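Side-chain contacts in D-xylonate dehydratase (Caulobacter crescentus, PDB 5OYN), which catalyses the dehydration of D-xylonate to 2-dehydro-3-deoxy-D-arabinonate in D-xylose breakdown, and acts on D-gluconate with similar efficiency: residues A[216-221]-A[278-283]; A[317-322]-A[339-344]; A[272-277]-A[306-311]; A[403-408]-A[496-501]; A[143-148]-A[155-160]. All blocks are in the same frame, centred on the assembly; numbering follows the deposited sequence.

Contact 1 (A[216-221]-A[278-283]); sequences ASTMNA and ALVAAA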
# COMPACT_ATOMS: atom_id res chain seq x y z
N ALA A 216 -16.24 22.68 0.24
CA ALA A 216 -15.95 21.37 -0.32
C ALA A 216 -17.22 20.65 -0.74
O ALA A 216 -17.32 20.14 -1.86
CB ALA A 216 -15.16 20.52 0.68
N SER A 217 -18.21 20.60 0.14
CA SER A 217 -19.46 19.99 -0.28
C SER A 217 -20.12 20.80 -1.40
O SER A 217 -20.71 20.22 -2.33
CB SER A 217 -20.40 19.84 0.90
OG SER A 217 -19.67 19.54 2.07
N THR A 218 -20.00 22.13 -1.36
CA THR A 218 -20.58 22.96 -2.42
C THR A 218 -19.90 22.70 -3.76
O THR A 218 -20.56 22.37 -4.75
CB THR A 218 -20.48 24.44 -2.05
OG1 THR A 218 -21.15 24.69 -0.80
CG2 THR A 218 -21.11 25.29 -3.14
N MET A 219 -18.57 22.83 -3.80
CA MET A 219 -17.87 22.63 -5.06
C MET A 219 -18.04 21.21 -5.59
O MET A 219 -18.01 20.99 -6.80
CB MET A 219 -16.38 22.96 -4.90
CG MET A 219 -16.10 24.44 -4.66
SD MET A 219 -17.12 25.57 -5.64
CE MET A 219 -16.60 25.17 -7.32
N ASN A 220 -18.25 20.23 -4.71
CA ASN A 220 -18.44 18.89 -5.25
C ASN A 220 -19.86 18.71 -5.78
O ASN A 220 -20.05 18.07 -6.81
CB ASN A 220 -18.05 17.86 -4.19
CG ASN A 220 -16.54 17.59 -4.20
OD1 ASN A 220 -16.03 16.91 -5.08
ND2 ASN A 220 -15.81 18.20 -3.26
N ALA A 221 -20.85 19.30 -5.12
CA ALA A 221 -22.19 19.35 -5.70
C ALA A 221 -22.18 20.12 -7.01
O ALA A 221 -22.89 19.75 -7.96
CB ALA A 221 -23.16 19.97 -4.71
N ALA A 278 -27.71 27.69 -9.90
CA ALA A 278 -29.01 27.43 -9.28
C ALA A 278 -28.85 26.47 -8.12
O ALA A 278 -29.41 26.69 -7.04
CB ALA A 278 -29.99 26.88 -10.31
N LEU A 279 -28.07 25.40 -8.32
CA LEU A 279 -27.87 24.43 -7.27
C LEU A 279 -27.23 25.06 -6.04
O LEU A 279 -27.67 24.83 -4.91
CB LEU A 279 -27.02 23.27 -7.77
CG LEU A 279 -26.56 22.39 -6.63
CD1 LEU A 279 -27.68 21.45 -6.21
CD2 LEU A 279 -25.36 21.65 -7.09
N VAL A 280 -26.20 25.89 -6.25
CA VAL A 280 -25.54 26.51 -5.11
C VAL A 280 -26.55 27.21 -4.21
O VAL A 280 -26.48 27.10 -2.98
CB VAL A 280 -24.46 27.49 -5.58
CG1 VAL A 280 -23.88 28.23 -4.37
CG2 VAL A 280 -23.39 26.76 -6.33
N ALA A 281 -27.52 27.90 -4.80
CA ALA A 281 -28.43 28.71 -4.00
C ALA A 281 -29.42 27.84 -3.23
O ALA A 281 -29.66 28.07 -2.04
CB ALA A 281 -29.17 29.71 -4.88
N ALA A 282 -29.99 26.83 -3.90
CA ALA A 282 -30.97 25.95 -3.27
C ALA A 282 -30.35 25.12 -2.14
O ALA A 282 -31.08 24.71 -1.22
CB ALA A 282 -31.59 25.01 -4.30
N ALA A 283 -29.04 24.87 -2.20
CA ALA A 283 -28.34 24.03 -1.24
C ALA A 283 -27.73 24.82 -0.09
O ALA A 283 -27.01 24.23 0.71
CB ALA A 283 -27.24 23.24 -1.94

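Contact 2 (A[317-322]-A[339-344]); sequences LIVNMQ and PAVLWE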
# COMPACT_ATOMS: atom_id res chain seq x y z
N LEU A 317 -34.15 28.01 -0.09
CA LEU A 317 -33.22 27.07 0.52
C LEU A 317 -33.95 25.78 0.83
O LEU A 317 -34.94 25.78 1.57
CB LEU A 317 -32.64 27.67 1.81
CG LEU A 317 -31.92 26.69 2.72
CD1 LEU A 317 -30.61 26.23 2.07
CD2 LEU A 317 -31.69 27.29 4.09
N ILE A 318 -33.48 24.66 0.28
CA ILE A 318 -34.20 23.40 0.45
C ILE A 318 -33.40 22.30 1.15
O ILE A 318 -34.01 21.29 1.53
CB ILE A 318 -34.77 22.87 -0.88
CG1 ILE A 318 -33.71 22.88 -1.98
CG2 ILE A 318 -35.99 23.68 -1.29
CD1 ILE A 318 -34.15 22.11 -3.20
N VAL A 319 -32.10 22.43 1.37
CA VAL A 319 -31.35 21.39 2.06
C VAL A 319 -31.12 21.80 3.51
O VAL A 319 -30.66 22.92 3.78
CB VAL A 319 -30.02 21.04 1.35
CG1 VAL A 319 -30.22 20.94 -0.15
CG2 VAL A 319 -28.90 22.01 1.70
N ASN A 320 -31.47 20.91 4.43
CA ASN A 320 -31.51 21.22 5.86
C ASN A 320 -30.18 20.85 6.51
O ASN A 320 -30.08 19.97 7.36
CB ASN A 320 -32.68 20.50 6.51
CG ASN A 320 -32.97 21.03 7.89
OD1 ASN A 320 -32.37 22.02 8.32
ND2 ASN A 320 -33.88 20.36 8.61
N MET A 321 -29.14 21.58 6.12
CA MET A 321 -27.76 21.26 6.43
C MET A 321 -27.04 22.48 7.01
O MET A 321 -27.12 23.57 6.44
CB MET A 321 -27.05 20.78 5.17
CG MET A 321 -26.06 19.66 5.37
SD MET A 321 -25.43 19.08 3.80
CE MET A 321 -23.66 19.08 4.15
N GLN A 322 -26.30 22.27 8.10
CA GLN A 322 -25.38 23.27 8.64
C GLN A 322 -24.48 23.81 7.53
O GLN A 322 -24.06 23.05 6.66
CB GLN A 322 -24.55 22.66 9.77
CG GLN A 322 -25.19 22.85 11.12
CD GLN A 322 -24.59 21.98 12.21
OE1 GLN A 322 -23.48 22.23 12.69
NE2 GLN A 322 -25.34 20.95 12.62
N PRO A 339 -28.43 15.05 -6.64
CA PRO A 339 -29.49 14.77 -7.62
C PRO A 339 -30.87 15.09 -7.10
O PRO A 339 -31.72 15.56 -7.86
CB PRO A 339 -29.32 13.28 -7.92
CG PRO A 339 -27.95 12.98 -7.55
CD PRO A 339 -27.63 13.85 -6.38
N ALA A 340 -31.13 14.86 -5.81
CA ALA A 340 -32.44 15.18 -5.26
C ALA A 340 -32.70 16.68 -5.28
O ALA A 340 -33.82 17.13 -5.55
CB ALA A 340 -32.58 14.61 -3.84
N VAL A 341 -31.66 17.48 -5.01
CA VAL A 341 -31.82 18.93 -5.05
C VAL A 341 -32.05 19.39 -6.48
O VAL A 341 -32.96 20.19 -6.75
CB VAL A 341 -30.59 19.60 -4.42
CG1 VAL A 341 -30.81 21.09 -4.28
CG2 VAL A 341 -30.27 18.97 -3.05
N LEU A 342 -31.25 18.87 -7.41
CA LEU A 342 -31.41 19.21 -8.82
C LEU A 342 -32.80 18.82 -9.33
O LEU A 342 -33.37 19.51 -10.18
CB LEU A 342 -30.32 18.52 -9.65
CG LEU A 342 -28.94 19.16 -9.44
CD1 LEU A 342 -27.87 18.37 -10.15
CD2 LEU A 342 -28.91 20.63 -9.89
N TRP A 343 -33.34 17.71 -8.84
CA TRP A 343 -34.67 17.28 -9.27
C TRP A 343 -35.71 18.32 -8.90
O TRP A 343 -36.51 18.75 -9.74
CB TRP A 343 -35.00 15.93 -8.64
CG TRP A 343 -36.32 15.34 -9.02
CD1 TRP A 343 -36.56 14.42 -10.00
CD2 TRP A 343 -37.58 15.58 -8.38
NE1 TRP A 343 -37.90 14.08 -10.02
CE2 TRP A 343 -38.54 14.78 -9.03
CE3 TRP A 343 -37.99 16.40 -7.32
CZ2 TRP A 343 -39.89 14.78 -8.67
CZ3 TRP A 343 -39.33 16.40 -6.97
CH2 TRP A 343 -40.26 15.59 -7.63
N GLU A 344 -35.71 18.72 -7.63
CA GLU A 344 -36.56 19.80 -7.14
C GLU A 344 -36.51 21.00 -8.09
O GLU A 344 -37.55 21.48 -8.55
CB GLU A 344 -36.09 20.19 -5.73
CG GLU A 344 -37.16 20.62 -4.75
CD GLU A 344 -38.23 19.57 -4.48
OE1 GLU A 344 -37.90 18.37 -4.34
OE2 GLU A 344 -39.42 19.95 -4.39

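Contact 3 (A[272-277]-A[306-311]); sequences AFENAI and ADDWRA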
# COMPACT_ATOMS: atom_id res chain seq x y z
N ALA A 272 -24.72 25.06 -18.50
CA ALA A 272 -24.25 24.19 -17.43
C ALA A 272 -23.86 25.01 -16.21
O ALA A 272 -24.21 24.66 -15.08
CB ALA A 272 -23.08 23.34 -17.90
N PHE A 273 -23.13 26.11 -16.42
CA PHE A 273 -22.79 26.96 -15.29
C PHE A 273 -24.03 27.56 -14.63
O PHE A 273 -24.05 27.75 -13.42
CB PHE A 273 -21.83 28.06 -15.73
CG PHE A 273 -20.41 27.58 -15.97
CD1 PHE A 273 -19.52 27.44 -14.91
CD2 PHE A 273 -19.97 27.27 -17.26
CE1 PHE A 273 -18.22 27.00 -15.13
CE2 PHE A 273 -18.67 26.83 -17.49
CZ PHE A 273 -17.80 26.69 -16.42
N GLU A 274 -25.08 27.85 -15.41
CA GLU A 274 -26.30 28.38 -14.81
C GLU A 274 -26.99 27.32 -13.95
O GLU A 274 -27.63 27.66 -12.95
CB GLU A 274 -27.25 28.90 -15.89
CG GLU A 274 -26.76 30.13 -16.66
CD GLU A 274 -27.80 30.70 -17.65
OE1 GLU A 274 -28.30 29.91 -18.48
OE2 GLU A 274 -28.11 31.92 -17.59
N ASN A 275 -26.87 26.04 -14.33
CA ASN A 275 -27.39 24.96 -13.48
C ASN A 275 -26.65 24.91 -12.15
O ASN A 275 -27.28 24.78 -11.08
CB ASN A 275 -27.26 23.63 -14.22
CG ASN A 275 -28.33 23.46 -15.27
OD1 ASN A 275 -29.24 24.27 -15.37
ND2 ASN A 275 -28.22 22.41 -16.08
N ALA A 276 -25.33 25.01 -12.19
CA ALA A 276 -24.54 25.01 -10.97
C ALA A 276 -24.95 26.17 -10.06
O ALA A 276 -25.23 25.97 -8.87
CB ALA A 276 -23.05 25.07 -11.30
N ILE A 277 -25.01 27.38 -10.63
CA ILE A 277 -25.44 28.57 -9.88
C ILE A 277 -26.77 28.30 -9.19
O ILE A 277 -26.95 28.64 -8.01
CB ILE A 277 -25.54 29.79 -10.82
CG1 ILE A 277 -24.18 30.14 -11.41
CG2 ILE A 277 -26.18 31.00 -10.09
CD1 ILE A 277 -24.04 31.61 -11.76
N ALA A 306 -22.49 39.60 -12.96
CA ALA A 306 -23.27 39.84 -11.75
C ALA A 306 -24.75 39.57 -11.98
O ALA A 306 -25.47 39.23 -11.03
CB ALA A 306 -23.04 41.27 -11.26
N ASP A 307 -25.22 39.67 -13.21
CA ASP A 307 -26.63 39.39 -13.45
C ASP A 307 -26.92 37.90 -13.41
O ASP A 307 -28.04 37.49 -13.06
CB ASP A 307 -27.07 40.00 -14.78
CG ASP A 307 -27.54 41.43 -14.62
OD1 ASP A 307 -28.26 41.71 -13.62
OD2 ASP A 307 -27.18 42.26 -15.48
N ASP A 308 -25.93 37.07 -13.74
CA ASP A 308 -26.13 35.63 -13.60
C ASP A 308 -26.34 35.21 -12.15
O ASP A 308 -27.04 34.23 -11.90
CB ASP A 308 -24.95 34.91 -14.23
CG ASP A 308 -24.88 35.12 -15.72
OD1 ASP A 308 -25.85 34.72 -16.41
OD2 ASP A 308 -23.87 35.71 -16.19
N TRP A 309 -25.80 35.97 -11.19
CA TRP A 309 -26.07 35.67 -9.78
C TRP A 309 -27.42 36.21 -9.33
O TRP A 309 -28.14 35.52 -8.59
CB TRP A 309 -24.95 36.23 -8.89
CG TRP A 309 -23.61 35.66 -9.21
CD1 TRP A 309 -22.58 36.30 -9.84
CD2 TRP A 309 -23.15 34.33 -8.94
NE1 TRP A 309 -21.50 35.45 -9.98
CE2 TRP A 309 -21.82 34.23 -9.44
CE3 TRP A 309 -23.72 33.20 -8.33
CZ2 TRP A 309 -21.07 33.06 -9.34
CZ3 TRP A 309 -22.98 32.05 -8.24
CH2 TRP A 309 -21.66 31.98 -8.73
N ARG A 310 -27.79 37.44 -9.73
CA ARG A 310 -29.12 37.97 -9.41
C ARG A 310 -30.23 37.06 -9.90
O ARG A 310 -31.29 36.97 -9.27
CB ARG A 310 -29.32 39.38 -9.99
CG ARG A 310 -28.40 40.44 -9.44
CD ARG A 310 -28.32 41.75 -10.19
NE ARG A 310 -27.81 42.75 -9.27
CZ ARG A 310 -26.78 43.55 -9.52
NH1 ARG A 310 -26.15 43.49 -10.70
NH2 ARG A 310 -26.38 44.42 -8.59
N ALA A 311 -30.01 36.39 -11.03
CA ALA A 311 -30.98 35.43 -11.54
C ALA A 311 -31.42 34.43 -10.47
O ALA A 311 -32.61 34.10 -10.37
CB ALA A 311 -30.39 34.70 -12.74

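Contact 4 (A[403-408]-A[496-501]); sequences IMKSSV and GRQSGT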
# COMPACT_ATOMS: atom_id res chain seq x y z
N ILE A 403 -21.09 39.93 -2.58
CA ILE A 403 -22.25 39.07 -2.37
C ILE A 403 -22.48 38.90 -0.88
O ILE A 403 -21.55 38.97 -0.07
CB ILE A 403 -22.09 37.70 -3.06
CG1 ILE A 403 -20.78 37.03 -2.63
CG2 ILE A 403 -22.15 37.84 -4.57
CD1 ILE A 403 -20.69 35.60 -3.10
N MET A 404 -23.75 38.66 -0.53
CA MET A 404 -24.16 38.48 0.86
C MET A 404 -24.75 37.08 1.02
O MET A 404 -25.48 36.61 0.15
CB MET A 404 -25.17 39.53 1.27
CG MET A 404 -25.30 39.74 2.77
SD MET A 404 -26.95 40.32 3.18
CE MET A 404 -26.93 40.34 4.97
N LYS A 405 -24.42 36.42 2.13
CA LYS A 405 -24.91 35.06 2.35
C LYS A 405 -26.34 35.15 2.86
O LYS A 405 -26.61 35.27 4.05
CB LYS A 405 -24.02 34.29 3.33
CG LYS A 405 -24.04 32.77 3.06
CD LYS A 405 -22.91 31.98 3.77
CE LYS A 405 -23.27 30.49 3.86
NZ LYS A 405 -22.11 29.57 4.12
N SER A 406 -27.29 35.11 1.92
CA SER A 406 -28.69 35.24 2.29
C SER A 406 -29.18 34.02 3.05
O SER A 406 -30.07 34.15 3.90
CB SER A 406 -29.54 35.44 1.04
OG SER A 406 -28.85 36.24 0.10
N SER A 407 -28.65 32.83 2.74
CA SER A 407 -29.16 31.58 3.31
C SER A 407 -28.95 31.50 4.81
O SER A 407 -29.55 30.64 5.46
CB SER A 407 -28.49 30.37 2.66
OG SER A 407 -27.16 30.24 3.12
N VAL A 408 -28.16 32.41 5.36
CA VAL A 408 -27.64 32.31 6.71
C VAL A 408 -28.13 33.43 7.62
O VAL A 408 -27.80 33.44 8.82
CB VAL A 408 -26.10 32.22 6.62
CG1 VAL A 408 -25.39 32.74 7.83
CG2 VAL A 408 -25.69 30.77 6.31
N GLY A 496 -12.24 40.38 1.84
CA GLY A 496 -11.83 38.99 1.87
C GLY A 496 -13.02 38.06 1.79
O GLY A 496 -14.11 38.42 1.33
N ARG A 497 -12.81 36.82 2.26
CA ARG A 497 -13.78 35.73 2.19
C ARG A 497 -14.12 35.26 3.61
O ARG A 497 -13.66 35.83 4.60
CB ARG A 497 -13.24 34.58 1.33
CG ARG A 497 -12.41 35.03 0.12
CD ARG A 497 -12.09 33.91 -0.86
NE ARG A 497 -12.02 32.63 -0.17
CZ ARG A 497 -10.92 32.14 0.40
NH1 ARG A 497 -9.79 32.82 0.34
NH2 ARG A 497 -10.96 30.97 1.02
N GLN A 498 -14.95 34.23 3.69
CA GLN A 498 -15.20 33.54 4.95
C GLN A 498 -15.37 32.07 4.64
O GLN A 498 -15.67 31.70 3.50
CB GLN A 498 -16.43 34.07 5.67
CG GLN A 498 -17.73 33.57 5.08
CD GLN A 498 -18.94 34.21 5.71
OE1 GLN A 498 -18.81 35.06 6.60
NE2 GLN A 498 -20.12 33.80 5.27
N SER A 499 -15.18 31.22 5.65
CA SER A 499 -15.30 29.79 5.43
C SER A 499 -16.71 29.45 4.94
O SER A 499 -17.70 29.99 5.42
CB SER A 499 -14.99 29.01 6.70
OG SER A 499 -15.06 27.61 6.49
N GLY A 500 -16.78 28.53 3.98
CA GLY A 500 -18.07 28.05 3.52
C GLY A 500 -18.91 27.48 4.64
O GLY A 500 -20.10 27.21 4.48
N THR A 501 -18.28 27.28 5.78
CA THR A 501 -18.92 26.78 6.98
C THR A 501 -19.40 27.91 7.89
O THR A 501 -19.89 27.63 8.99
CB THR A 501 -17.94 25.87 7.72
OG1 THR A 501 -16.83 26.64 8.19
CG2 THR A 501 -17.42 24.81 6.78
O HOH W 1 -19.48 31.22 3.14

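Contact 5 (A[143-148]-A[155-160]); sequences AGIMAA and AIVLSG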
# COMPACT_ATOMS: atom_id res chain seq x y z
N ALA A 143 -9.43 23.95 -9.05
CA ALA A 143 -8.09 23.77 -9.58
C ALA A 143 -8.02 22.62 -10.58
O ALA A 143 -7.39 22.74 -11.63
CB ALA A 143 -7.10 23.55 -8.44
N GLY A 144 -8.69 21.51 -10.28
CA GLY A 144 -8.67 20.39 -11.21
C GLY A 144 -9.44 20.68 -12.48
O GLY A 144 -8.91 20.53 -13.59
N ILE A 145 -10.69 21.13 -12.35
CA ILE A 145 -11.52 21.40 -13.52
C ILE A 145 -10.91 22.50 -14.38
O ILE A 145 -10.82 22.36 -15.61
CB ILE A 145 -12.95 21.73 -13.09
CG1 ILE A 145 -13.52 20.53 -12.34
CG2 ILE A 145 -13.78 22.11 -14.31
CD1 ILE A 145 -14.91 20.72 -11.84
N MET A 146 -10.44 23.58 -13.76
CA MET A 146 -9.76 24.63 -14.51
C MET A 146 -8.65 24.05 -15.39
O MET A 146 -8.57 24.34 -16.59
CB MET A 146 -9.19 25.68 -13.55
CG MET A 146 -10.25 26.61 -13.01
SD MET A 146 -9.72 27.50 -11.54
CE MET A 146 -8.07 28.04 -12.00
N ALA A 147 -7.79 23.21 -14.81
CA ALA A 147 -6.66 22.68 -15.56
C ALA A 147 -7.11 21.74 -16.66
O ALA A 147 -6.57 21.77 -17.78
CB ALA A 147 -5.70 21.97 -14.61
N ALA A 148 -8.08 20.88 -16.38
CA ALA A 148 -8.53 19.95 -17.41
C ALA A 148 -9.14 20.68 -18.60
O ALA A 148 -9.00 20.21 -19.74
CB ALA A 148 -9.52 18.94 -16.83
N ALA A 155 -12.35 14.44 -19.38
CA ALA A 155 -12.12 14.51 -17.95
C ALA A 155 -13.36 14.06 -17.20
O ALA A 155 -14.46 14.01 -17.76
CB ALA A 155 -11.75 15.93 -17.51
N ILE A 156 -13.19 13.74 -15.93
CA ILE A 156 -14.32 13.38 -15.07
C ILE A 156 -13.87 13.57 -13.63
O ILE A 156 -12.72 13.27 -13.29
CB ILE A 156 -14.81 11.95 -15.37
CG1 ILE A 156 -16.16 11.66 -14.74
CG2 ILE A 156 -13.77 10.88 -14.99
CD1 ILE A 156 -16.63 10.22 -15.04
N VAL A 157 -14.76 14.12 -12.80
CA VAL A 157 -14.43 14.38 -11.40
C VAL A 157 -14.85 13.20 -10.56
O VAL A 157 -15.93 12.63 -10.75
CB VAL A 157 -15.09 15.67 -10.90
CG1 VAL A 157 -15.13 15.68 -9.37
CG2 VAL A 157 -14.36 16.91 -11.43
N LEU A 158 -13.98 12.81 -9.63
CA LEU A 158 -14.31 11.85 -8.58
C LEU A 158 -14.17 12.56 -7.25
O LEU A 158 -13.07 13.03 -6.92
CB LEU A 158 -13.42 10.61 -8.64
CG LEU A 158 -13.73 9.59 -7.53
CD1 LEU A 158 -15.19 9.10 -7.58
CD2 LEU A 158 -12.79 8.43 -7.64
N SER A 159 -15.26 12.65 -6.51
CA SER A 159 -15.26 13.32 -5.22
C SER A 159 -14.81 12.36 -4.13
O SER A 159 -15.12 11.17 -4.18
CB SER A 159 -16.65 13.86 -4.88
OG SER A 159 -17.17 14.66 -5.93
N GLY A 160 -14.08 12.89 -3.14
CA GLY A 160 -13.79 12.10 -1.95
C GLY A 160 -15.02 11.88 -1.09
O GLY A 160 -15.30 10.75 -0.66

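Contact 1 (A[216-221]-A[278-283])
A221 and L279 form the close half of this contact. The CB methyl of A221 points at the other helix and meets CD2 of L279 at 3.7 Å. L279 gets there with CG set opposite its backbone N (chi1 168°), which swings the branched end across the gap between the helices. A small alanine lets the longer leucine come up to the helix backbone, and both residues are buried. The other half is looser: CG2 of T218 and CG2 of V280 lie 4.2 Å apart, on side chains that run at about a right angle to each other. The segments belong to helices 215-225 and 270-282, which pack together inside the N-terminal family region, and the first of them starts beside the iron-sulfur cluster, whose pocket includes A216. Threonine suits the looser half because it has two different branches. Its methyl faces V280, while OG1 turns back to G214 O and also bonds S286 N. On the flank of helix 215-225 turned from L279, N220 ND2 donates to A216 O at 2.8 Å, and the backbone N of N220 reaches the same oxygen from the opposite face of its carbonyl plane.

Contact 2 (A[317-322]-A[339-344])
I318 places CG1 between its backbone N and carbonyl carbon (chi1 49°), the crowded position, and then runs on extended, so that CD1 is carried to the helix bearing V341 and E344. V341 answers with CG1 opposite its own backbone N (chi1 -173°), a torsion that directs CG1 toward I318 and CG2 toward V319. CD1 of I318 lies 3.7 Å from V341 CG1, the two side chains crossing obliquely. The same CD1 also touches the aliphatic part of E344, with CG of the glutamate 3.7 Å away. The other methyl of V341, CG2, meets CG1 of V319 at 3.5 Å, here with the side chains at about a right angle. V341 thus receives two consecutive loop residues, one on each branch, a task that suits a beta-branched residue.

In the fold, the irregular segment 317-322, which contains an inverse gamma turn centred on N320, follows helix 306-312 and lies against helix 337-347, a loop-on-helix packing well away from the annotated sites. F332 of helix 329-335 touches both V319 and V341 and so adds to the same apolar cluster. E344 is amphipathic in use: its CB and CG pack on the isoleucine, while the bend at chi2 turns the carboxylate elsewhere, to a salt bridge with R375 through OE1 and to the backbone N of Y381 through OE2.

Contact 3 (A[272-277]-A[306-311])
I277 and W309 make the apolar heart of this contact through a CH-pi interaction. CD1 of I277 stands over the six-membered ring of W309, slightly toward the rim, 3.7 Å from its centroid and only 10° off the ring normal. The other carbons flank the CE3/CZ3 side of the ring: CG2 comes within 3.7 Å of W309 CE3, and CG1 lies 3.9 Å from W309 CZ3. Isoleucine suits the place because its long branch reaches over the ring while CG2 packs at the rim. The CA–CB bond of W309 points away from helix 270-282, but the wide indole comes back far enough to be met.

Van der Waals packing continues beside the ring, where CG2 of I277 rests 3.8 Å from the carbonyl oxygen of D308.

Charge governs the more exposed flank. E274 OE2 and D308 OD1 are 3.8 Å apart, with their carboxylate planes turned 78° against each other. The closeness of two acids would be unfavourable by itself, but each has another partner: D308 OD2 forms a salt bridge with K270 and accepts from T305 N, and E274 OE1 is hydrogen-bonded to H352 NE2. The lysine probably offsets much of the repulsion.

Helices 270-282 and 306-312 of the N-terminal family region, their local axes crossing at -49°, thus pack with an isoleucine on a tryptophan face and the acids at the partly exposed flank.

Contact 4 (A[403-408]-A[496-501])
K405 and Q498 are drawn out at full length, and their conformations define this contact. The lysine sets CG roughly opposite its backbone N (chi1 -151°) and stays extended along all the remaining torsions, so that its ammonium group crosses from segment 403-408, which carries on from strand 401-404, to the loop 496-501. Q498 starts differently, with CG between the backbone N and the carbonyl carbon (chi1 77°), and is then straight as far as its amide. The two chains meet at a slant, with CD of K405 3.7 Å from Q498 NE2.

A water joins the polar ends. It accepts from K405 NZ at 3.3 Å, takes a weak bond from Q498 NE2, and donates to the backbone oxygen of S499 at 3.1 Å. NZ also lies 3.1 Å from G500 O, but the angle is poor for a hydrogen bond, and its link to A502 O is weak. A long side chain suits a place where the polar partners lie across the gap from the backbone. The amide of Q498 is fixed at both ends, OE1 by S506 OG and NE2 by S504 O, which settles its rotation.

Within the loop, the hydroxyls of S499 and T501 are 2.6 Å apart from OG to OG1, and OG1 also bonds W180 NE1.

The magnesium ligand E472 lies about 5 Å from Q498 between side chains and takes a weak hydrogen bond from R497 NH2 to its OE2. The metal itself is about 6 Å from G500 by nearest atoms. These neighbours are consistent with a second-shell position behind the magnesium site of this dehydratase.

Contact 5 (A[143-148]-A[155-160])
No flat group lies between I145 and V157 or between A148 and A155; there are no ring faces or edges to match, and this contact is made by methyl and methylene groups alone. I145 presents its longer branch, set opposite the carbonyl carbon (chi1 -61°) and extended beyond. I145 CG1 lies 3.8 Å from V157 CG2. I145 CD1 lies 3.9 Å from V157 CG2. The side chains run at about a right angle, so one valine methyl is met by two successive carbons of the isoleucine. One helical turn on, CB of A148 meets CB of A155 at 3.8 Å. The CA atoms of A148 and A155 are 6.5 Å apart, and the short CB methyls of the two alanines meet directly where helix and strand come closest.

Strand 130-135, helix 141-151 and strand 155-159 form a beta-alpha-beta crossover: the two strands are parallel neighbours in the sheet, and the contact is the second strand's share of the packing against the connecting helix. The first strand adds L133, which touches A148, and T135, which touches V157. M296 of helix 289-299 packs on I145, extending the apolar layer beyond the crossover.

Overall arrangement
Contact 1 lies at the middle of the set. Its helix 270-282 continues into contact 3, with centres 12 Å apart, and its end leads to contact 2, where A282 O and I318 N are probably hydrogen-bonded at 2.8 Å; there L279 also packs on V341. Toward the sheet, N220 OD1 and S159 OG of contact 5 are probably hydrogen-bonded at 2.7 Å. Contact 4 belongs to the C-terminal family region, its centre 13 Å from that of contact 1. Segment 216-221 reaches the cluster through A216, the T218 side chain staying about 10 Å from cluster and magnesium; G500 of contact 4 is about 8 Å from the cluster by nearest atoms. Contacts 2, 3 and 5 are packing away from the annotated sites.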